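Local coordinates for neuraminidase (Influenza A virus, PDB 4GDJ), which adopts the influenza sialidase beta-propeller fold and may remove terminal sialic acid from glycoconjugates, although its putative active site has diverged, at residues 54-59 with 79-84; 98-103 with 117-122; 203-208 with 335-340; 293-298 with 305-310. One frame throughout, in Å; residues are numbered along the deposited sequence.

Contact 1: residues 54-59 with 79-84; sequences FKFFIA and LYKTPI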
loop_
_atom_site.group_PDB
_atom_site.type_symbol
_atom_site.label_atom_id
_atom_site.label_comp_id
_atom_site.label_asym_id
_atom_site.label_seq_id
_atom_site.Cartn_x
_atom_site.Cartn_y
_atom_site.Cartn_z
ATOM N N PHE A 54 5.081 -13.626 -3.405
ATOM C CA PHE A 54 5.372 -13.186 -4.775
ATOM C C PHE A 54 5.496 -11.680 -4.865
ATOM O O PHE A 54 4.920 -10.957 -4.051
ATOM C CB PHE A 54 4.291 -13.671 -5.720
ATOM C CG PHE A 54 4.139 -15.139 -5.713
ATOM C CD1 PHE A 54 3.356 -15.757 -4.759
ATOM C CD2 PHE A 54 4.814 -15.918 -6.638
ATOM C CE1 PHE A 54 3.229 -17.145 -4.750
ATOM C CE2 PHE A 54 4.686 -17.301 -6.625
ATOM C CZ PHE A 54 3.909 -17.903 -5.680
ATOM N N LYS A 55 6.304 -11.249 -5.832
ATOM C CA LYS A 55 6.354 -9.873 -6.269
ATOM C C LYS A 55 5.391 -9.746 -7.419
ATOM O O LYS A 55 5.505 -10.480 -8.420
ATOM C CB LYS A 55 7.743 -9.464 -6.756
ATOM C CG LYS A 55 8.706 -9.163 -5.651
ATOM C CD LYS A 55 10.133 -8.942 -6.179
ATOM C CE LYS A 55 10.702 -10.185 -6.852
ATOM N NZ LYS A 55 11.979 -9.889 -7.551
ATOM N N PHE A 56 4.438 -8.830 -7.253
ATOM C CA PHE A 56 3.530 -8.420 -8.322
ATOM C C PHE A 56 4.004 -7.055 -8.797
ATOM O O PHE A 56 4.324 -6.194 -7.976
ATOM C CB PHE A 56 2.094 -8.334 -7.815
ATOM C CG PHE A 56 1.465 -9.667 -7.524
ATOM C CD1 PHE A 56 1.644 -10.277 -6.301
ATOM C CD2 PHE A 56 0.677 -10.310 -8.479
ATOM C CE1 PHE A 56 1.081 -11.526 -6.026
ATOM C CE2 PHE A 56 0.108 -11.549 -8.214
ATOM C CZ PHE A 56 0.296 -12.147 -6.969
ATOM N N PHE A 57 4.067 -6.844 -10.114
ATOM C CA PHE A 57 4.592 -5.598 -10.624
ATOM C C PHE A 57 4.090 -5.303 -12.030
ATOM O O PHE A 57 3.656 -6.192 -12.744
ATOM C CB PHE A 57 6.125 -5.583 -10.613
ATOM C CG PHE A 57 6.745 -6.612 -11.499
ATOM C CD1 PHE A 57 6.895 -7.917 -11.058
ATOM C CD2 PHE A 57 7.144 -6.293 -12.779
ATOM C CE1 PHE A 57 7.446 -8.876 -11.860
ATOM C CE2 PHE A 57 7.696 -7.268 -13.614
ATOM C CZ PHE A 57 7.854 -8.554 -13.143
ATOM N N ILE A 58 4.129 -4.031 -12.376
ATOM C CA ILE A 58 3.862 -3.577 -13.714
ATOM C C ILE A 58 5.144 -3.564 -14.525
ATOM O O ILE A 58 6.094 -2.821 -14.221
ATOM C CB ILE A 58 3.258 -2.168 -13.730
ATOM C CG1 ILE A 58 1.996 -2.108 -12.865
ATOM C CG2 ILE A 58 2.955 -1.771 -15.179
ATOM C CD1 ILE A 58 0.894 -3.005 -13.322
ATOM N N ALA A 59 5.173 -4.394 -15.564
ATOM C CA ALA A 59 6.318 -4.444 -16.465
ATOM C C ALA A 59 6.049 -3.523 -17.646
ATOM O O ALA A 59 5.004 -3.608 -18.272
ATOM C CB ALA A 59 6.530 -5.875 -16.981
ATOM N N LEU A 79 0.627 -6.483 -15.817
ATOM C CA LEU A 79 0.874 -7.050 -14.504
ATOM C C LEU A 79 1.604 -8.364 -14.682
ATOM O O LEU A 79 1.183 -9.210 -15.459
ATOM C CB LEU A 79 -0.451 -7.298 -13.795
ATOM C CG LEU A 79 -0.338 -8.005 -12.448
ATOM C CD1 LEU A 79 0.450 -7.163 -11.434
ATOM C CD2 LEU A 79 -1.718 -8.294 -11.949
ATOM N N TYR A 80 2.721 -8.503 -13.981
ATOM C CA TYR A 80 3.503 -9.733 -13.920
ATOM C C TYR A 80 3.667 -10.151 -12.459
ATOM O O TYR A 80 3.469 -9.366 -11.541
ATOM C CB TYR A 80 4.917 -9.517 -14.485
ATOM C CG TYR A 80 5.055 -9.680 -15.978
ATOM C CD1 TYR A 80 4.571 -8.733 -16.841
ATOM C CD2 TYR A 80 5.695 -10.785 -16.512
ATOM C CE1 TYR A 80 4.692 -8.891 -18.213
ATOM C CE2 TYR A 80 5.840 -10.944 -17.875
ATOM C CZ TYR A 80 5.328 -10.000 -18.717
ATOM O OH TYR A 80 5.467 -10.168 -20.077
ATOM N N LYS A 81 4.071 -11.391 -12.272
ATOM C CA LYS A 81 4.263 -11.973 -10.957
ATOM C C LYS A 81 5.541 -12.840 -10.956
ATOM O O LYS A 81 5.833 -13.559 -11.915
ATOM C CB LYS A 81 3.007 -12.780 -10.644
ATOM C CG LYS A 81 3.099 -13.797 -9.609
ATOM C CD LYS A 81 1.867 -14.637 -9.604
ATOM C CE LYS A 81 2.079 -15.888 -8.760
ATOM N NZ LYS A 81 0.831 -16.643 -8.494
ATOM N N THR A 82 6.304 -12.762 -9.875
ATOM C CA THR A 82 7.570 -13.470 -9.771
ATOM C C THR A 82 7.768 -13.951 -8.353
ATOM O O THR A 82 7.537 -13.187 -7.412
ATOM C CB THR A 82 8.757 -12.534 -10.018
ATOM O OG1 THR A 82 8.594 -11.855 -11.261
ATOM C CG2 THR A 82 10.051 -13.316 -10.025
ATOM N N PRO A 83 8.247 -15.187 -8.185
ATOM C CA PRO A 83 8.643 -15.669 -6.848
ATOM C C PRO A 83 9.615 -14.716 -6.184
ATOM O O PRO A 83 10.562 -14.209 -6.805
ATOM C CB PRO A 83 9.338 -16.998 -7.138
ATOM C CG PRO A 83 8.767 -17.443 -8.469
ATOM C CD PRO A 83 8.470 -16.194 -9.238
ATOM N N ILE A 84 9.371 -14.454 -4.914
ATOM C CA ILE A 84 10.097 -13.433 -4.175
ATOM C C ILE A 84 11.631 -13.618 -4.241
ATOM O O ILE A 84 12.388 -12.623 -4.323
ATOM C CB ILE A 84 9.574 -13.374 -2.737
ATOM C CG1 ILE A 84 10.082 -12.135 -2.003
ATOM C CG2 ILE A 84 9.976 -14.638 -1.993
ATOM C CD1 ILE A 84 10.023 -10.876 -2.830
#
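The carbonyl O of Thr82 is held by two neighbours on the adjacent strand: it takes the amide of Lys55, N to O 2.8 Å, and a CA-H...O contact from Phe54. Lys55 O returns the bond to Thr82 N, and Phe57 and Tyr80 exchange a second reciprocal pair further along, so the two antiparallel strands are fixed in register from Phe54/Pro83 to Ile58/Leu79. Beside this backbone, Lys81 is stretched out with CG anti to its backbone N (chi1 161°). Its aliphatic stem runs beside Phe56, over one face of the ring near its rim, where CD lies 3.8 Å from CE2, and its end then reaches over one face of Phe54. There CE sits 3.7 Å from the Phe54 centroid and NZ 4.2 Å from it, almost on the ring normal, a cation-pi contact; Trp111 gives the same ammonium a second aromatic partner. The Phe57, Tyr80 and Thr82 side chains project from the sheet's other surface. CB of Tyr80 rests over the Phe57 face, 3.4 Å from CZ, while the two rings, inclined by 24°, are slid apart and barely overlap. Thr82 OG1 lies at the Phe57 edge, 3.2 Å from CE1, with its hydroxyl tied to Ser93 and Asn88. The arrangement is that of the central antiparallel pair in a four-stranded blade of a beta-propeller.

Contact 2: residues 98-103 with 117-122; sequences PGRSSS and NGRDRN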
loop_
_atom_site.group_PDB
_atom_site.type_symbol
_atom_site.label_atom_id
_atom_site.label_comp_id
_atom_site.label_asym_id
_atom_site.label_seq_id
_atom_site.Cartn_x
_atom_site.Cartn_y
_atom_site.Cartn_z
ATOM N N PRO A 98 -2.855 -7.260 -19.043
ATOM C CA PRO A 98 -2.415 -5.907 -19.381
ATOM C C PRO A 98 -2.997 -4.926 -18.369
ATOM O O PRO A 98 -4.126 -5.131 -17.905
ATOM C CB PRO A 98 -3.044 -5.671 -20.765
ATOM C CG PRO A 98 -3.427 -7.016 -21.249
ATOM C CD PRO A 98 -3.816 -7.770 -20.030
ATOM N N GLY A 99 -2.249 -3.886 -18.033
ATOM C CA GLY A 99 -2.775 -2.842 -17.177
ATOM C C GLY A 99 -1.679 -2.004 -16.581
ATOM O O GLY A 99 -0.491 -2.346 -16.689
ATOM N N ARG A 100 -2.073 -0.936 -15.891
ATOM C CA ARG A 100 -1.109 0.024 -15.404
ATOM C C ARG A 100 -1.150 0.232 -13.893
ATOM O O ARG A 100 -0.280 0.884 -13.360
ATOM C CB ARG A 100 -1.301 1.359 -16.108
ATOM C CG ARG A 100 -2.596 2.020 -15.764
ATOM C CD ARG A 100 -2.630 3.443 -16.317
ATOM N NE ARG A 100 -2.729 3.405 -17.762
ATOM C CZ ARG A 100 -3.886 3.325 -18.418
ATOM N NH1 ARG A 100 -5.034 3.302 -17.740
ATOM N NH2 ARG A 100 -3.900 3.286 -19.748
ATOM N N SER A 101 -2.150 -0.297 -13.211
ATOM C CA SER A 101 -2.064 -0.430 -11.778
ATOM C C SER A 101 -2.724 -1.737 -11.382
ATOM O O SER A 101 -3.429 -2.343 -12.175
ATOM C CB SER A 101 -2.700 0.770 -11.067
ATOM O OG SER A 101 -4.108 0.764 -11.121
ATOM N N SER A 102 -2.496 -2.183 -10.149
ATOM C CA SER A 102 -3.011 -3.463 -9.737
ATOM C C SER A 102 -3.110 -3.675 -8.219
ATOM O O SER A 102 -2.656 -2.860 -7.392
ATOM C CB SER A 102 -2.126 -4.569 -10.329
ATOM O OG SER A 102 -0.913 -4.705 -9.620
ATOM N N SER A 103 -3.769 -4.770 -7.887
ATOM C CA SER A 103 -3.822 -5.274 -6.525
ATOM C C SER A 103 -4.000 -6.777 -6.658
ATOM O O SER A 103 -4.468 -7.263 -7.676
ATOM C CB SER A 103 -4.937 -4.603 -5.728
ATOM O OG SER A 103 -4.890 -4.975 -4.370
ATOM N N ASN A 117 -7.113 -0.448 -16.583
ATOM C CA ASN A 117 -6.660 -0.163 -17.927
ATOM C C ASN A 117 -7.664 0.795 -18.576
ATOM O O ASN A 117 -8.709 1.120 -17.992
ATOM C CB ASN A 117 -6.551 -1.455 -18.744
ATOM C CG ASN A 117 -5.573 -1.343 -19.898
ATOM O OD1 ASN A 117 -4.833 -0.377 -20.003
ATOM N ND2 ASN A 117 -5.545 -2.358 -20.751
ATOM N N GLY A 118 -7.339 1.255 -19.769
ATOM C CA GLY A 118 -8.221 2.163 -20.490
ATOM C C GLY A 118 -7.932 3.585 -20.050
ATOM O O GLY A 118 -7.050 3.803 -19.218
ATOM N N ARG A 119 -8.668 4.552 -20.589
ATOM C CA ARG A 119 -8.464 5.962 -20.228
ATOM C C ARG A 119 -9.777 6.695 -19.916
ATOM O O ARG A 119 -10.844 6.445 -20.535
ATOM C CB ARG A 119 -7.783 6.704 -21.371
ATOM C CG ARG A 119 -6.556 6.034 -21.927
ATOM C CD ARG A 119 -5.309 6.315 -21.102
ATOM N NE ARG A 119 -4.094 6.055 -21.880
ATOM C CZ ARG A 119 -2.871 5.943 -21.364
ATOM N NH1 ARG A 119 -2.675 6.063 -20.051
ATOM N NH2 ARG A 119 -1.838 5.704 -22.168
ATOM N N ASP A 120 -9.692 7.618 -18.970
ATOM C CA ASP A 120 -10.796 8.535 -18.702
ATOM C C ASP A 120 -12.054 7.804 -18.364
ATOM O O ASP A 120 -12.044 6.922 -17.512
ATOM C CB ASP A 120 -11.050 9.403 -19.920
ATOM C CG ASP A 120 -9.802 10.101 -20.382
ATOM O OD1 ASP A 120 -8.984 10.464 -19.499
ATOM O OD2 ASP A 120 -9.635 10.265 -21.618
ATOM N N ARG A 121 -13.138 8.142 -19.062
ATOM C CA ARG A 121 -14.426 7.656 -18.677
ATOM C C ARG A 121 -14.539 6.221 -19.108
ATOM O O ARG A 121 -15.436 5.505 -18.663
ATOM C CB ARG A 121 -15.532 8.496 -19.323
ATOM C CG ARG A 121 -15.484 9.969 -18.915
ATOM C CD ARG A 121 -16.657 10.755 -19.457
ATOM N NE ARG A 121 -17.932 10.122 -19.135
ATOM C CZ ARG A 121 -19.122 10.633 -19.438
ATOM N NH1 ARG A 121 -19.210 11.800 -20.073
ATOM N NH2 ARG A 121 -20.227 9.973 -19.106
ATOM N N ASN A 122 -13.627 5.781 -19.970
ATOM C CA ASN A 122 -13.657 4.378 -20.383
ATOM C C ASN A 122 -12.637 3.520 -19.640
ATOM O O ASN A 122 -12.561 2.325 -19.873
ATOM C CB ASN A 122 -13.506 4.256 -21.886
ATOM C CG ASN A 122 -14.647 4.952 -22.616
ATOM O OD1 ASN A 122 -15.823 4.751 -22.274
ATOM N ND2 ASN A 122 -14.307 5.823 -23.567
#
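CG of Arg100 stands between the backbone N and the carbonyl carbon (chi1 67°), and a bend at chi3 (70°) turns the guanidinium back onto the backbone of Gly118. Arg119 makes its own sharp bend at chi2, which folds its head over the same group. Arg100 NH1 points at Gly118 O from 2.5 Å, nearly within both the guanidinium and the carbonyl planes; the direction is that of a hydrogen bond, though so short a length is doubtful. NH2 adds a weak second bond to the same oxygen, so one carbonyl lies at the guanidinium edge. The faces are occupied too. The guanidinium of Arg119 lies over one, nearly parallel (12°), with NH1 3.1 Å from Arg100 NH2. On the opposite face lies Asn117 OD1, 3.8 Å from Arg100 NH2. That oxygen also takes a weak bond from Gly118 N, 3.0 Å away. Two cationic groups this close would repel, a cost that the Gly118 carbonyl may reduce; Arg100 also touches Glu77. The contact lies at the surface, where the chain leaves strand 94-98 of one propeller blade and enters strand 101-106, the first of the next. Arg100 reaches past the end of the adjacent strand 111-117 to the loop before strand 124-129, while its own backbone pairs with Ser116.

Contact 3: residues 203-208 with 335-340; sequences YTINNL and QRVCFW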
loop_
_atom_site.group_PDB
_atom_site.type_symbol
_atom_site.label_atom_id
_atom_site.label_comp_id
_atom_site.label_asym_id
_atom_site.label_seq_id
_atom_site.Cartn_x
_atom_site.Cartn_y
_atom_site.Cartn_z
ATOM N N TYR A 203 -3.312 -3.636 6.017
ATOM C CA TYR A 203 -3.063 -4.910 6.677
ATOM C C TYR A 203 -4.269 -5.148 7.544
ATOM O O TYR A 203 -5.089 -4.270 7.708
ATOM C CB TYR A 203 -1.768 -4.901 7.523
ATOM C CG TYR A 203 -1.853 -3.951 8.667
ATOM C CD1 TYR A 203 -1.571 -2.602 8.497
ATOM C CD2 TYR A 203 -2.250 -4.395 9.914
ATOM C CE1 TYR A 203 -1.672 -1.731 9.527
ATOM C CE2 TYR A 203 -2.348 -3.523 10.970
ATOM C CZ TYR A 203 -2.052 -2.208 10.777
ATOM O OH TYR A 203 -2.185 -1.345 11.831
ATOM N N THR A 204 -4.392 -6.350 8.090
ATOM C CA THR A 204 -5.504 -6.644 8.969
ATOM C C THR A 204 -5.021 -7.288 10.263
ATOM O O THR A 204 -4.160 -8.151 10.251
ATOM C CB THR A 204 -6.544 -7.558 8.289
ATOM O OG1 THR A 204 -7.667 -7.743 9.151
ATOM C CG2 THR A 204 -5.967 -8.887 7.908
ATOM N N ILE A 205 -5.605 -6.835 11.360
ATOM C CA ILE A 205 -5.412 -7.440 12.676
ATOM C C ILE A 205 -6.758 -7.444 13.397
ATOM O O ILE A 205 -7.430 -6.421 13.472
ATOM C CB ILE A 205 -4.409 -6.659 13.496
ATOM C CG1 ILE A 205 -3.018 -6.829 12.904
ATOM C CG2 ILE A 205 -4.430 -7.141 14.946
ATOM C CD1 ILE A 205 -1.959 -6.003 13.609
ATOM N N ASN A 206 -7.182 -8.614 13.862
ATOM C CA ASN A 206 -8.420 -8.735 14.636
ATOM C C ASN A 206 -9.672 -8.318 13.864
ATOM O O ASN A 206 -10.518 -7.591 14.373
ATOM C CB ASN A 206 -8.306 -7.938 15.927
ATOM C CG ASN A 206 -7.361 -8.594 16.936
ATOM O OD1 ASN A 206 -7.199 -9.822 16.956
ATOM N ND2 ASN A 206 -6.734 -7.775 17.774
ATOM N N ASN A 207 -9.777 -8.809 12.642
ATOM C CA ASN A 207 -10.827 -8.407 11.696
ATOM C C ASN A 207 -11.124 -6.888 11.598
ATOM O O ASN A 207 -12.187 -6.484 11.127
ATOM C CB ASN A 207 -12.115 -9.220 11.922
ATOM C CG ASN A 207 -11.934 -10.706 11.614
ATOM O OD1 ASN A 207 -10.997 -11.109 10.914
ATOM N ND2 ASN A 207 -12.834 -11.526 12.137
ATOM N N LEU A 208 -10.172 -6.057 11.999
ATOM C CA LEU A 208 -10.146 -4.673 11.526
ATOM C C LEU A 208 -9.207 -4.599 10.334
ATOM O O LEU A 208 -8.173 -5.286 10.286
ATOM C CB LEU A 208 -9.627 -3.745 12.610
ATOM C CG LEU A 208 -10.466 -2.526 12.965
ATOM C CD1 LEU A 208 -11.944 -2.886 13.156
ATOM C CD2 LEU A 208 -9.907 -1.911 14.225
ATOM N N GLN A 335 -0.879 -12.108 14.905
ATOM C CA GLN A 335 -0.836 -11.989 13.443
ATOM C C GLN A 335 0.430 -11.265 12.996
ATOM O O GLN A 335 0.781 -10.228 13.533
ATOM C CB GLN A 335 -2.076 -11.262 12.929
ATOM C CG GLN A 335 -3.342 -12.107 13.074
ATOM C CD GLN A 335 -4.624 -11.323 12.824
ATOM O OE1 GLN A 335 -5.184 -10.708 13.748
ATOM N NE2 GLN A 335 -5.101 -11.348 11.572
ATOM N N ARG A 336 1.122 -11.829 12.026
ATOM C CA ARG A 336 2.291 -11.167 11.456
ATOM C C ARG A 336 1.979 -9.979 10.534
ATOM O O ARG A 336 0.942 -9.933 9.859
ATOM C CB ARG A 336 3.165 -12.179 10.728
ATOM C CG ARG A 336 4.480 -12.424 11.480
ATOM C CD ARG A 336 5.143 -13.722 11.071
ATOM N NE ARG A 336 6.142 -13.563 10.013
ATOM C CZ ARG A 336 6.269 -14.389 8.975
ATOM N NH1 ARG A 336 5.450 -15.431 8.837
ATOM N NH2 ARG A 336 7.217 -14.176 8.064
ATOM N N VAL A 337 2.899 -9.014 10.538
ATOM C CA VAL A 337 2.866 -7.855 9.654
ATOM C C VAL A 337 4.274 -7.641 9.169
ATOM O O VAL A 337 5.216 -7.634 9.966
ATOM C CB VAL A 337 2.464 -6.569 10.365
ATOM C CG1 VAL A 337 2.205 -5.469 9.340
ATOM C CG2 VAL A 337 1.254 -6.780 11.176
ATOM N N CYS A 338 4.404 -7.442 7.866
ATOM C CA CYS A 338 5.670 -7.166 7.221
ATOM C C CYS A 338 5.539 -5.981 6.294
ATOM O O CYS A 338 4.432 -5.497 6.057
ATOM C CB CYS A 338 6.124 -8.370 6.414
ATOM S SG CYS A 338 6.143 -9.918 7.345
ATOM N N PHE A 339 6.662 -5.496 5.787
ATOM C CA PHE A 339 6.626 -4.432 4.808
ATOM C C PHE A 339 7.649 -4.664 3.739
ATOM O O PHE A 339 8.649 -5.364 3.963
ATOM C CB PHE A 339 6.738 -3.036 5.448
ATOM C CG PHE A 339 8.091 -2.703 6.029
ATOM C CD1 PHE A 339 9.099 -2.216 5.218
ATOM C CD2 PHE A 339 8.313 -2.777 7.426
ATOM C CE1 PHE A 339 10.335 -1.865 5.761
ATOM C CE2 PHE A 339 9.545 -2.393 7.986
ATOM C CZ PHE A 339 10.557 -1.963 7.166
ATOM N N TRP A 340 7.340 -4.135 2.559
ATOM C CA TRP A 340 8.248 -4.094 1.428
ATOM C C TRP A 340 8.674 -2.647 1.184
ATOM O O TRP A 340 7.995 -1.695 1.569
ATOM C CB TRP A 340 7.617 -4.740 0.164
ATOM C CG TRP A 340 6.244 -4.198 -0.176
ATOM C CD1 TRP A 340 5.043 -4.751 0.116
ATOM C CD2 TRP A 340 5.967 -2.970 -0.845
ATOM N NE1 TRP A 340 4.024 -3.953 -0.349
ATOM C CE2 TRP A 340 4.565 -2.850 -0.932
ATOM C CE3 TRP A 340 6.766 -1.976 -1.396
ATOM C CZ2 TRP A 340 3.962 -1.785 -1.531
ATOM C CZ3 TRP A 340 6.171 -0.913 -2.005
ATOM C CH2 TRP A 340 4.777 -0.812 -2.062
HETATM O O HOH W 1 -7.710 -9.962 10.973
#
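This is a side-chain bridge between two propeller blades: Gln335, in the loop that leads into strand 338-343, reaches onto the tight turn joining strands 200-205 and 208-214. Reciprocal backbone bonds between Ile205 and Leu208 close a two-residue hairpin turn of the I'/III' class, with Asn206 and Asn207 both in the left-handed helical region. The Gln335 chain, extended beyond CG (chi2 169°), brings its amide to this turn. OE1 accepts the N-H of Asn206 at 2.9 Å, with the donor in the carbonyl plane on a lone pair and the bond fairly straight. The same oxygen lies 3.8 Å from CG2 of Ile205, whose side chain slides past the glutamine in the opposite direction. NE2 of Gln335 donates to a water 3.0 Å away, which also accepts from Asn207 N and donates to Thr204 OG1. The threonine hydroxyl in turn donates to Leu208 O, 2.8 Å from OG1, approaching from above that carbonyl plane. Nearer the core, Val337 CG2 meets Ile205 CD1 at 4.1 Å, the side chains crossing at about a right angle, and its CG1 lies 4.4 Å from Tyr203 CG. The tyrosine hydroxyl bonds to Glu274. Both ends of the Gln335 amide are therefore engaged, one directly and one through water; this fixes which way the amide faces and joins the blades by polar bonds outside and apolar contact within.

Contact 4: residues 293-298 with 305-310; sequences LEQIPD and TVSLSY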
loop_
_atom_site.group_PDB
_atom_site.type_symbol
_atom_site.label_atom_id
_atom_site.label_comp_id
_atom_site.label_asym_id
_atom_site.label_seq_id
_atom_site.Cartn_x
_atom_site.Cartn_y
_atom_site.Cartn_z
ATOM N N LEU A 293 12.504 4.138 10.827
ATOM C CA LEU A 293 11.332 3.617 11.525
ATOM C C LEU A 293 11.314 4.135 12.953
ATOM O O LEU A 293 12.323 4.032 13.671
ATOM C CB LEU A 293 11.388 2.104 11.593
ATOM C CG LEU A 293 11.577 1.365 10.282
ATOM C CD1 LEU A 293 11.702 -0.112 10.546
ATOM C CD2 LEU A 293 10.392 1.615 9.387
ATOM N N GLU A 294 10.177 4.672 13.375
ATOM C CA GLU A 294 10.022 5.207 14.722
ATOM C C GLU A 294 8.823 4.613 15.398
ATOM O O GLU A 294 7.726 4.607 14.824
ATOM C CB GLU A 294 9.886 6.738 14.693
ATOM C CG GLU A 294 11.131 7.445 14.229
ATOM C CD GLU A 294 10.996 8.946 14.237
ATOM O OE1 GLU A 294 9.983 9.477 13.730
ATOM O OE2 GLU A 294 11.913 9.598 14.763
ATOM N N GLN A 295 9.036 4.111 16.617
ATOM C CA GLN A 295 7.974 3.543 17.436
ATOM C C GLN A 295 7.367 4.608 18.363
ATOM O O GLN A 295 8.102 5.410 18.979
ATOM C CB GLN A 295 8.528 2.383 18.249
ATOM C CG GLN A 295 7.481 1.611 19.022
ATOM C CD GLN A 295 8.105 0.520 19.922
ATOM O OE1 GLN A 295 7.827 -0.666 19.765
ATOM N NE2 GLN A 295 8.966 0.936 20.844
ATOM N N ILE A 296 6.031 4.643 18.420
ATOM C CA ILE A 296 5.284 5.601 19.215
ATOM C C ILE A 296 4.331 4.827 20.128
ATOM O O ILE A 296 3.265 4.415 19.695
ATOM C CB ILE A 296 4.479 6.559 18.325
ATOM C CG1 ILE A 296 5.402 7.415 17.464
ATOM C CG2 ILE A 296 3.632 7.474 19.171
ATOM C CD1 ILE A 296 4.680 8.048 16.290
ATOM N N PRO A 297 4.722 4.595 21.396
ATOM C CA PRO A 297 3.895 3.721 22.246
ATOM C C PRO A 297 2.441 4.168 22.412
ATOM O O PRO A 297 1.555 3.311 22.493
ATOM C CB PRO A 297 4.636 3.725 23.598
ATOM C CG PRO A 297 6.073 3.955 23.229
ATOM C CD PRO A 297 5.980 4.972 22.065
ATOM N N ASP A 298 2.151 5.457 22.426
ATOM C CA ASP A 298 0.767 5.823 22.687
ATOM C C ASP A 298 -0.077 5.851 21.405
ATOM O O ASP A 298 -1.215 6.301 21.434
ATOM C CB ASP A 298 0.693 7.177 23.381
ATOM C CG ASP A 298 1.287 7.132 24.801
ATOM O OD1 ASP A 298 1.607 6.022 25.269
ATOM O OD2 ASP A 298 1.417 8.201 25.430
ATOM N N THR A 305 5.413 10.898 20.840
ATOM C CA THR A 305 6.676 10.671 21.545
ATOM C C THR A 305 7.278 9.345 21.118
ATOM O O THR A 305 6.631 8.318 21.172
ATOM C CB THR A 305 6.436 10.673 23.081
ATOM O OG1 THR A 305 5.980 11.981 23.456
ATOM C CG2 THR A 305 7.717 10.315 23.849
ATOM N N VAL A 306 8.536 9.386 20.712
ATOM C CA VAL A 306 9.209 8.236 20.158
ATOM C C VAL A 306 10.008 7.499 21.228
ATOM O O VAL A 306 10.750 8.102 21.973
ATOM C CB VAL A 306 10.081 8.701 18.954
ATOM C CG1 VAL A 306 11.024 7.631 18.459
ATOM C CG2 VAL A 306 9.155 9.157 17.810
ATOM N N SER A 307 9.854 6.186 21.278
ATOM C CA SER A 307 10.551 5.362 22.252
ATOM C C SER A 307 11.731 4.614 21.662
ATOM O O SER A 307 12.629 4.185 22.366
ATOM C CB SER A 307 9.576 4.334 22.799
ATOM O OG SER A 307 9.060 3.533 21.746
ATOM N N LEU A 308 11.732 4.434 20.359
ATOM C CA LEU A 308 12.708 3.577 19.715
ATOM C C LEU A 308 12.729 3.990 18.234
ATOM O O LEU A 308 11.669 4.272 17.664
ATOM C CB LEU A 308 12.305 2.119 19.929
ATOM C CG LEU A 308 12.861 1.056 18.977
ATOM C CD1 LEU A 308 14.370 0.855 19.087
ATOM C CD2 LEU A 308 12.144 -0.232 19.244
ATOM N N SER A 309 13.919 4.152 17.658
ATOM C CA SER A 309 14.018 4.430 16.244
ATOM C C SER A 309 15.078 3.609 15.561
ATOM O O SER A 309 16.069 3.252 16.184
ATOM C CB SER A 309 14.237 5.917 16.007
ATOM O OG SER A 309 15.426 6.360 16.540
ATOM N N TYR A 310 14.837 3.266 14.291
ATOM C CA TYR A 310 15.811 2.561 13.450
ATOM C C TYR A 310 16.217 3.462 12.304
ATOM O O TYR A 310 15.399 4.255 11.798
ATOM C CB TYR A 310 15.256 1.320 12.754
ATOM C CG TYR A 310 14.856 0.115 13.549
ATOM C CD1 TYR A 310 14.632 0.161 14.924
ATOM C CD2 TYR A 310 14.713 -1.093 12.915
ATOM C CE1 TYR A 310 14.235 -0.974 15.616
ATOM C CE2 TYR A 310 14.331 -2.226 13.597
ATOM C CZ TYR A 310 14.096 -2.170 14.946
ATOM O OH TYR A 310 13.723 -3.336 15.603
HETATM O O HOH W 2 4.222 7.693 22.555
#
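A beta hairpin formed by strands 289-296 and 308-313 makes this contact, at the edge of the sheet that also holds strand 277-281. Leu293 and Tyr310 form a reciprocal hydrogen-bonded pair, with Tyr310 N 2.7 Å from Leu293 O. Further out, two residues face one: Gln295 N donates to Leu308 O at 2.8 Å in an almost straight bond, while Gln295 O accepts from Ser307 N at 3.0 Å. With Ser307 near helical backbone angles, the pattern is consistent with a classic beta bulge. Side chains pack on both surfaces. On one, CB of Glu294 touches CG2 of Val306 at 4.0 Å and its CG lies 3.9 Å from Ser309 CB. Val306 CG2 is brought there by lying anti to the carbonyl carbon, with CG1 at a chi1 of 169°; the same methyl also meets CG1 of Ile296. On the other surface CD1 of Leu293 lies 4.0 Å from CD2 of Tyr310, whose hydroxyl bonds to the backbone N of Trp21. Toward the hairpin end, Pro297 CG packs 3.5 Å from Ser307 CB, and a water donates to Thr305 O and accepts from Asp298 N, continuing the cross-strand link where direct bonds stop. Backbone bonds thus set the register of this largely surface-lying pairing, with small apolar contacts filling in beside them and water taking over at the mouth of the connecting loop.

Overall arrangement
The contacts are spread round a beta-propeller built of antiparallel sheets. Contact 1 lies inside the blade running from strand 39-48 to strand 94-98; contact 2, about 17 Å away between centres, comes next, at the passage into the following blade. The two touch, Leu79 CD1 lying 3.3 Å from Ser102 OG. Contact 3 joins blades distant in sequence, that of strand 200-205 and the last, where strands 317-324, 338-343 and 355-362 pair with N-terminal strand 20-25. Its loop encloses contact 4, which, like contact 1, pairs strands within a blade; those two meet at Phe339 CZ and Leu293 CD1, 4.0 Å apart. Contacts 2 and 4, centres about 38 Å apart, lie across the chain's centre.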